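Local coordinates for pyruvate-formate lyase-activating enzyme (Bacteroides vulgatus ATCC 8482, PDB 3CAN), which is an activating enzyme of the radical SAM superfamily, modelled here as a fragment with a parallel beta-sheet flanked by helices, at residues A[64-67]-A[68-71]; A[100-103]-A[104-108]; A[109-112]-A[113-117]. One frame throughout, in Å; residues are numbered along the deposited sequence.

Contact 1: A[64-67]-A[68-71]; sequences SMDS and TVHQ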
loop_
_atom_site.group_PDB
_atom_site.type_symbol
_atom_site.label_atom_id
_atom_site.label_comp_id
_atom_site.label_asym_id
_atom_site.label_seq_id
_atom_site.Cartn_x
_atom_site.Cartn_y
_atom_site.Cartn_z
ATOM N N SER A 64 -16.786 -2.071 -7.189
ATOM C CA SER A 64 -17.834 -1.871 -8.191
ATOM C C SER A 64 -19.115 -1.399 -7.557
ATOM O O SER A 64 -19.467 -1.839 -6.464
ATOM C CB SER A 64 -18.151 -3.165 -8.957
ATOM O OG SER A 64 -19.080 -2.889 -9.998
HETATM N N MSE A 65 -19.832 -0.544 -8.279
HETATM C CA MSE A 65 -21.194 -0.180 -7.905
HETATM C C MSE A 65 -22.199 -1.255 -8.337
HETATM O O MSE A 65 -23.340 -1.258 -7.881
HETATM C CB MSE A 65 -21.575 1.149 -8.526
HETATM C CG MSE A 65 -20.799 2.325 -8.003
HETATM SE SE MSE A 65 -20.920 2.611 -6.064
HETATM C CE MSE A 65 -22.823 3.063 -5.927
ATOM N N ASP A 66 -21.761 -2.154 -9.212
ATOM C CA ASP A 66 -22.559 -3.302 -9.653
ATOM C C ASP A 66 -22.361 -4.450 -8.676
ATOM O O ASP A 66 -21.275 -5.036 -8.603
ATOM C CB ASP A 66 -22.114 -3.686 -11.070
ATOM C CG ASP A 66 -22.960 -4.778 -11.696
ATOM O OD1 ASP A 66 -23.483 -5.652 -10.989
ATOM O OD2 ASP A 66 -23.073 -4.759 -12.935
ATOM N N SER A 67 -23.396 -4.762 -7.893
ATOM C CA SER A 67 -23.276 -5.804 -6.855
ATOM C C SER A 67 -22.967 -7.192 -7.427
ATOM O O SER A 67 -22.323 -8.008 -6.774
ATOM C CB SER A 67 -24.528 -5.874 -5.986
ATOM O OG SER A 67 -24.259 -6.560 -4.773
ATOM N N THR A 68 -23.410 -7.439 -8.654
ATOM C CA THR A 68 -23.140 -8.708 -9.334
ATOM C C THR A 68 -21.657 -8.822 -9.692
ATOM O O THR A 68 -21.028 -9.871 -9.446
ATOM C CB THR A 68 -24.035 -8.859 -10.557
ATOM O OG1 THR A 68 -25.404 -8.820 -10.127
ATOM C CG2 THR A 68 -23.757 -10.194 -11.285
ATOM N N VAL A 69 -21.079 -7.741 -10.214
ATOM C CA VAL A 69 -19.622 -7.699 -10.432
ATOM C C VAL A 69 -18.904 -7.911 -9.096
ATOM O O VAL A 69 -17.965 -8.709 -8.984
ATOM C CB VAL A 69 -19.159 -6.374 -11.077
ATOM C CG1 VAL A 69 -17.617 -6.288 -11.110
ATOM C CG2 VAL A 69 -19.739 -6.225 -12.475
ATOM N N HIS A 70 -19.356 -7.205 -8.068
ATOM C CA HIS A 70 -18.733 -7.299 -6.745
ATOM C C HIS A 70 -18.787 -8.724 -6.183
ATOM O O HIS A 70 -17.799 -9.215 -5.628
ATOM C CB HIS A 70 -19.395 -6.308 -5.788
ATOM C CG HIS A 70 -18.588 -6.012 -4.561
ATOM N ND1 HIS A 70 -17.844 -4.860 -4.421
ATOM C CD2 HIS A 70 -18.412 -6.713 -3.420
ATOM C CE1 HIS A 70 -17.246 -4.869 -3.242
ATOM N NE2 HIS A 70 -17.570 -5.986 -2.617
ATOM N N GLN A 71 -19.930 -9.390 -6.337
ATOM C CA GLN A 71 -20.097 -10.770 -5.857
ATOM C C GLN A 71 -19.190 -11.738 -6.609
ATOM O O GLN A 71 -18.629 -12.662 -6.021
ATOM C CB GLN A 71 -21.556 -11.215 -5.996
ATOM C CG GLN A 71 -21.809 -12.690 -5.686
ATOM C CD GLN A 71 -21.576 -13.054 -4.233
ATOM O OE1 GLN A 71 -21.925 -12.295 -3.330
ATOM N NE2 GLN A 71 -21.008 -14.242 -3.996
#
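The carboxylate of Asp66 has one face turned to Val69. The backbone N of Val69 and the methyl CG2 both lie on that side. Val69 N donates to Asp66 OD1 over 3.3 Å and comes from about 70° out of the carboxylate plane. CG2 of Val69 sits 3.6 Å from Asp66 CG, where the two side chains cross at roughly a right angle. Thr68 N also approaches Asp66 OD1, at 2.9 Å, but the bond is bent and weak. The second flat group is the His70 ring. The carbonyl oxygen of Ser64 approaches this ring obliquely. The His70 side chain also touches Asn78 and Ile81 of the helix 79-90.

With CG anti to the backbone N (chi1 -174°), the Asp66 carboxylate folds over the first turn of the helix, and OD1 reaches Val69 N and, weakly, Thr68 N. The backbone completes the grip. His70 N donates to Asp66 O at 2.9 Å. Gln71 N donates to Ser67 O at 2.8 Å.

Ser64 lies just before the cap. Its OG accepts from Asp66 N at 2.9 Å, which makes an ST turn. The same hydroxyl oxygen lies 3.6 Å from Val69 CB, and Ser64 CB packs on Val69 CG1. Ser64 is buried, and its carbonyl oxygen accepts a bond from the side-chain amide of Asn78. Ser67 turns its hydroxyl away to Glu79 and to the backbone N of Asn78.

The arrangement is a helix N-cap. Asp66 caps the helix 67-74 as the chain comes off the strand 57-61, and the ST turn of Ser64 leads into it.

Contact 2: A[100-103]-A[104-108]; sequences PLIE and GVNAD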
loop_
_atom_site.group_PDB
_atom_site.type_symbol
_atom_site.label_atom_id
_atom_site.label_comp_id
_atom_site.label_asym_id
_atom_site.label_seq_id
_atom_site.Cartn_x
_atom_site.Cartn_y
_atom_site.Cartn_z
ATOM N N PRO A 100 -9.372 -0.616 -7.218
ATOM C CA PRO A 100 -8.509 -1.377 -8.110
ATOM C C PRO A 100 -9.167 -1.313 -9.473
ATOM O O PRO A 100 -10.328 -1.685 -9.596
ATOM C CB PRO A 100 -8.522 -2.787 -7.500
ATOM C CG PRO A 100 -9.007 -2.597 -6.080
ATOM C CD PRO A 100 -9.991 -1.477 -6.195
ATOM N N LEU A 101 -8.460 -0.756 -10.454
ATOM C CA LEU A 101 -9.062 -0.351 -11.716
ATOM C C LEU A 101 -8.686 -1.368 -12.789
ATOM O O LEU A 101 -7.521 -1.489 -13.150
ATOM C CB LEU A 101 -8.576 1.049 -12.092
ATOM C CG LEU A 101 -9.326 1.767 -13.218
ATOM C CD1 LEU A 101 -10.806 2.023 -12.864
ATOM C CD2 LEU A 101 -8.630 3.075 -13.561
ATOM N N ILE A 102 -9.688 -2.105 -13.259
ATOM C CA ILE A 102 -9.485 -3.273 -14.114
ATOM C C ILE A 102 -10.321 -3.102 -15.375
ATOM O O ILE A 102 -11.549 -3.066 -15.307
ATOM C CB ILE A 102 -9.913 -4.578 -13.391
ATOM C CG1 ILE A 102 -9.272 -4.672 -11.994
ATOM C CG2 ILE A 102 -9.546 -5.805 -14.243
ATOM C CD1 ILE A 102 -10.028 -5.527 -10.990
ATOM N N GLU A 103 -9.646 -2.964 -16.514
ATOM C CA GLU A 103 -10.320 -2.879 -17.795
ATOM C C GLU A 103 -11.009 -4.217 -18.021
ATOM O O GLU A 103 -10.353 -5.267 -17.965
ATOM C CB GLU A 103 -9.309 -2.588 -18.900
ATOM C CG GLU A 103 -9.888 -2.502 -20.295
ATOM C CD GLU A 103 -10.922 -1.408 -20.451
ATOM O OE1 GLU A 103 -10.645 -0.247 -20.078
ATOM O OE2 GLU A 103 -12.007 -1.706 -20.978
ATOM N N GLY A 104 -12.317 -4.161 -18.264
ATOM C CA GLY A 104 -13.156 -5.347 -18.381
ATOM C C GLY A 104 -13.990 -5.671 -17.154
ATOM O O GLY A 104 -14.890 -6.505 -17.229
ATOM N N VAL A 105 -13.714 -5.005 -16.031
ATOM C CA VAL A 105 -14.454 -5.243 -14.790
ATOM C C VAL A 105 -15.155 -3.979 -14.260
ATOM O O VAL A 105 -16.350 -4.017 -13.948
ATOM C CB VAL A 105 -13.515 -5.791 -13.696
ATOM C CG1 VAL A 105 -14.265 -6.011 -12.382
ATOM C CG2 VAL A 105 -12.854 -7.091 -14.178
ATOM N N ASN A 106 -14.418 -2.880 -14.142
ATOM C CA ASN A 106 -14.933 -1.689 -13.438
ATOM C C ASN A 106 -14.397 -0.335 -13.908
ATOM O O ASN A 106 -14.607 0.666 -13.231
ATOM C CB ASN A 106 -14.686 -1.835 -11.930
ATOM C CG ASN A 106 -13.196 -1.839 -11.577
ATOM O OD1 ASN A 106 -12.344 -1.674 -12.451
ATOM N ND2 ASN A 106 -12.889 -2.028 -10.307
ATOM N N ALA A 107 -13.716 -0.300 -15.053
ATOM C CA ALA A 107 -13.160 0.948 -15.585
ATOM C C ALA A 107 -14.086 1.605 -16.603
ATOM O O ALA A 107 -13.719 2.604 -17.245
ATOM C CB ALA A 107 -11.751 0.695 -16.199
ATOM N N ASP A 108 -15.288 1.056 -16.756
ATOM C CA ASP A 108 -16.296 1.654 -17.624
ATOM C C ASP A 108 -16.794 2.981 -17.055
ATOM O O ASP A 108 -16.891 3.150 -15.838
ATOM C CB ASP A 108 -17.472 0.692 -17.872
ATOM C CG ASP A 108 -18.074 0.145 -16.586
ATOM O OD1 ASP A 108 -17.374 -0.608 -15.861
ATOM O OD2 ASP A 108 -19.253 0.459 -16.306
HETATM O O HOH W 1 -13.037 1.154 -19.803
#
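Asn106 makes two side-chain to backbone hydrogen bonds, to the end of the strand 95-101 and just past it. Its ND2 donates to Pro100 O over 2.7 Å. The bond runs nearly along the C=O axis, and the acceptor lies in the amide plane of Asn106. Its OD1 accepts from Ile102 N at 2.8 Å, in the carbonyl plane and almost straight (170°). The amide is thus held flat at both ends. CG of Asn106 stands between the backbone N and the carbonyl carbon (chi1 66°), which turns the amide back to the strand. ND2 also donates to the backbone O of Lys63.

Backbone bonds close the loop. Ile102 O accepts two donors: Val105 N at 3.0 Å from above the carbonyl plane, and Asn106 N at 3.1 Å, nearly straight. The first closes a type II turn with Glu103 and Gly104 at its corners. Gly104 has a positive phi (102°), and a CB there would be jammed against Glu103 O.

Apolar contacts flank the turn. Ile102 and Val105 lie side by side, CG2 to CG2 at 3.5 Å. Leu101 CD1 meets Ala107 CB at 3.7 Å. Val163 of the helix 161-173 packs on Ala107.

One water links Glu103 OE1 to Ala107 O, weakly on the Ala107 side.

Asn106 supplies both a donor and an acceptor, much as a neighbouring parallel strand would. The buried amide therefore has matched partners, and the strand end is tied to the loop by polar bonds.

Contact 3: A[109-112]-A[113-117]; sequences EKNI and KLSAE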
loop_
_atom_site.group_PDB
_atom_site.type_symbol
_atom_site.label_atom_id
_atom_site.label_comp_id
_atom_site.label_asym_id
_atom_site.label_seq_id
_atom_site.Cartn_x
_atom_site.Cartn_y
_atom_site.Cartn_z
ATOM N N GLU A 109 -17.116 3.909 -17.955
ATOM C CA GLU A 109 -17.595 5.233 -17.595
ATOM C C GLU A 109 -18.811 5.141 -16.663
ATOM O O GLU A 109 -18.919 5.890 -15.689
ATOM C CB GLU A 109 -17.966 6.002 -18.871
ATOM C CG GLU A 109 -18.617 7.332 -18.639
ATOM C CD GLU A 109 -18.970 8.021 -19.945
ATOM O OE1 GLU A 109 -18.062 8.180 -20.793
ATOM O OE2 GLU A 109 -20.150 8.390 -20.115
ATOM N N LYS A 110 -19.711 4.207 -16.943
ATOM C CA LYS A 110 -20.892 4.050 -16.095
ATOM C C LYS A 110 -20.505 3.778 -14.642
ATOM O O LYS A 110 -20.954 4.480 -13.739
ATOM C CB LYS A 110 -21.802 2.936 -16.596
ATOM C CG LYS A 110 -23.034 2.732 -15.714
ATOM C CD LYS A 110 -23.928 1.660 -16.276
ATOM C CE LYS A 110 -25.025 1.273 -15.305
ATOM N NZ LYS A 110 -25.794 0.074 -15.832
ATOM N N ASN A 111 -19.661 2.778 -14.413
ATOM C CA ASN A 111 -19.294 2.451 -13.035
ATOM C C ASN A 111 -18.598 3.591 -12.315
ATOM O O ASN A 111 -18.868 3.855 -11.138
ATOM C CB ASN A 111 -18.389 1.233 -12.959
ATOM C CG ASN A 111 -18.088 0.856 -11.535
ATOM O OD1 ASN A 111 -19.004 0.533 -10.776
ATOM N ND2 ASN A 111 -16.798 0.926 -11.146
ATOM N N ILE A 112 -17.692 4.262 -13.011
ATOM C CA ILE A 112 -16.935 5.343 -12.397
ATOM C C ILE A 112 -17.837 6.535 -12.115
ATOM O O ILE A 112 -17.722 7.157 -11.062
ATOM C CB ILE A 112 -15.704 5.730 -13.246
ATOM C CG1 ILE A 112 -14.775 4.511 -13.408
ATOM C CG2 ILE A 112 -14.957 6.902 -12.628
ATOM C CD1 ILE A 112 -14.255 3.907 -12.096
ATOM N N LYS A 113 -18.760 6.842 -13.028
ATOM C CA LYS A 113 -19.739 7.902 -12.767
ATOM C C LYS A 113 -20.664 7.560 -11.597
ATOM O O LYS A 113 -20.910 8.410 -10.739
ATOM C CB LYS A 113 -20.553 8.260 -14.022
ATOM C CG LYS A 113 -19.740 9.026 -15.083
ATOM C CD LYS A 113 -20.589 9.379 -16.283
ATOM C CE LYS A 113 -19.809 10.251 -17.234
ATOM N NZ LYS A 113 -20.612 10.588 -18.454
ATOM N N LEU A 114 -21.153 6.326 -11.533
ATOM C CA LEU A 114 -22.027 5.920 -10.418
ATOM C C LEU A 114 -21.260 6.015 -9.103
ATOM O O LEU A 114 -21.801 6.445 -8.085
ATOM C CB LEU A 114 -22.548 4.498 -10.635
ATOM C CG LEU A 114 -23.575 4.352 -11.762
ATOM C CD1 LEU A 114 -23.878 2.854 -11.954
ATOM C CD2 LEU A 114 -24.855 5.183 -11.497
ATOM N N SER A 115 -19.989 5.616 -9.142
ATOM C CA SER A 115 -19.107 5.708 -7.980
ATOM C C SER A 115 -18.942 7.161 -7.530
ATOM O O SER A 115 -19.057 7.477 -6.344
ATOM C CB SER A 115 -17.731 5.102 -8.298
ATOM O OG SER A 115 -17.804 3.710 -8.592
ATOM N N ALA A 116 -18.686 8.044 -8.489
ATOM C CA ALA A 116 -18.508 9.464 -8.207
ATOM C C ALA A 116 -19.782 10.079 -7.622
ATOM O O ALA A 116 -19.735 10.850 -6.672
ATOM C CB ALA A 116 -18.096 10.200 -9.483
ATOM N N GLU A 117 -20.927 9.731 -8.198
ATOM C CA GLU A 117 -22.207 10.245 -7.739
ATOM C C GLU A 117 -22.527 9.804 -6.326
ATOM O O GLU A 117 -23.025 10.595 -5.527
ATOM C CB GLU A 117 -23.311 9.831 -8.706
ATOM C CG GLU A 117 -23.207 10.548 -10.034
ATOM C CD GLU A 117 -24.135 10.061 -11.127
ATOM O OE1 GLU A 117 -25.034 9.213 -10.890
ATOM O OE2 GLU A 117 -23.983 10.582 -12.264
HETATM O O HOH W 2 -16.320 1.209 -8.254
#
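Glu109 and Lys113 form an i to i+4 salt bridge on the first turns of the helix 109-121, the connecting helix of the beta-alpha-beta unit between strands 95-101 and 128-133. The two side chains run alongside each other and point the same way. Lys113 NZ reaches Glu109 OE2 at 2.8 Å, from above the carboxylate plane. The aliphatic part follows, with Lys113 CE 3.5 Å from Glu109 CG. Lys113 CG stands anti to the carbonyl carbon (chi1 -72°), and its extended chain runs back along Glu109 to the carboxylate.

On another side, Leu114 CD1 touches Lys110 CG at 3.9 Å, and the two side chains cross obliquely. Regular backbone bonds run beneath these pairs, among them Lys113 N to Glu109 O at 2.8 Å.

Farther out is Asn111, which is buried. Its OD1 accepts from the backbone N of Met65, and its ND2 donates to Asn106 O. Asp108 caps the helix start through a bond from Asn111 N to its OD2. A water joins Asn111 ND2 to Ser115 OG, accepting from the amide and donating to the hydroxyl.

Ser115 OG lies anti to its carbonyl carbon (chi1 -63°), which aims it back toward the preceding turn, on the N-terminal side. Asn111 O takes Ser115 OG at 2.8 Å and Ser115 N at 2.9 Å from opposite faces of its carbonyl plane.

In the fold
Each contact is local in sequence, touches the other two and has a buried and an exposed side. Ser64, Asn106 and Ser115 are buried, while Asp66, Gly104 and Glu109 are exposed. Contact 1 starts the helix 67-74 after strand 57-61. Contacts 2 and 3 belong to the beta-alpha-beta unit that starts with strand 95-101: contact 2 ends the strand and contact 3 begins the helix 109-121. Asn111 joins all three contacts. Val69 CG1 and Val105 CG1 pack at 3.6 Å between contacts 1 and 2. The chemistry follows place: a carboxylate caps backbone amides in contact 1, a buried amide pairs with a strand end in contact 2, and a salt bridge on the surface side accompanies a buried serine in contact 3.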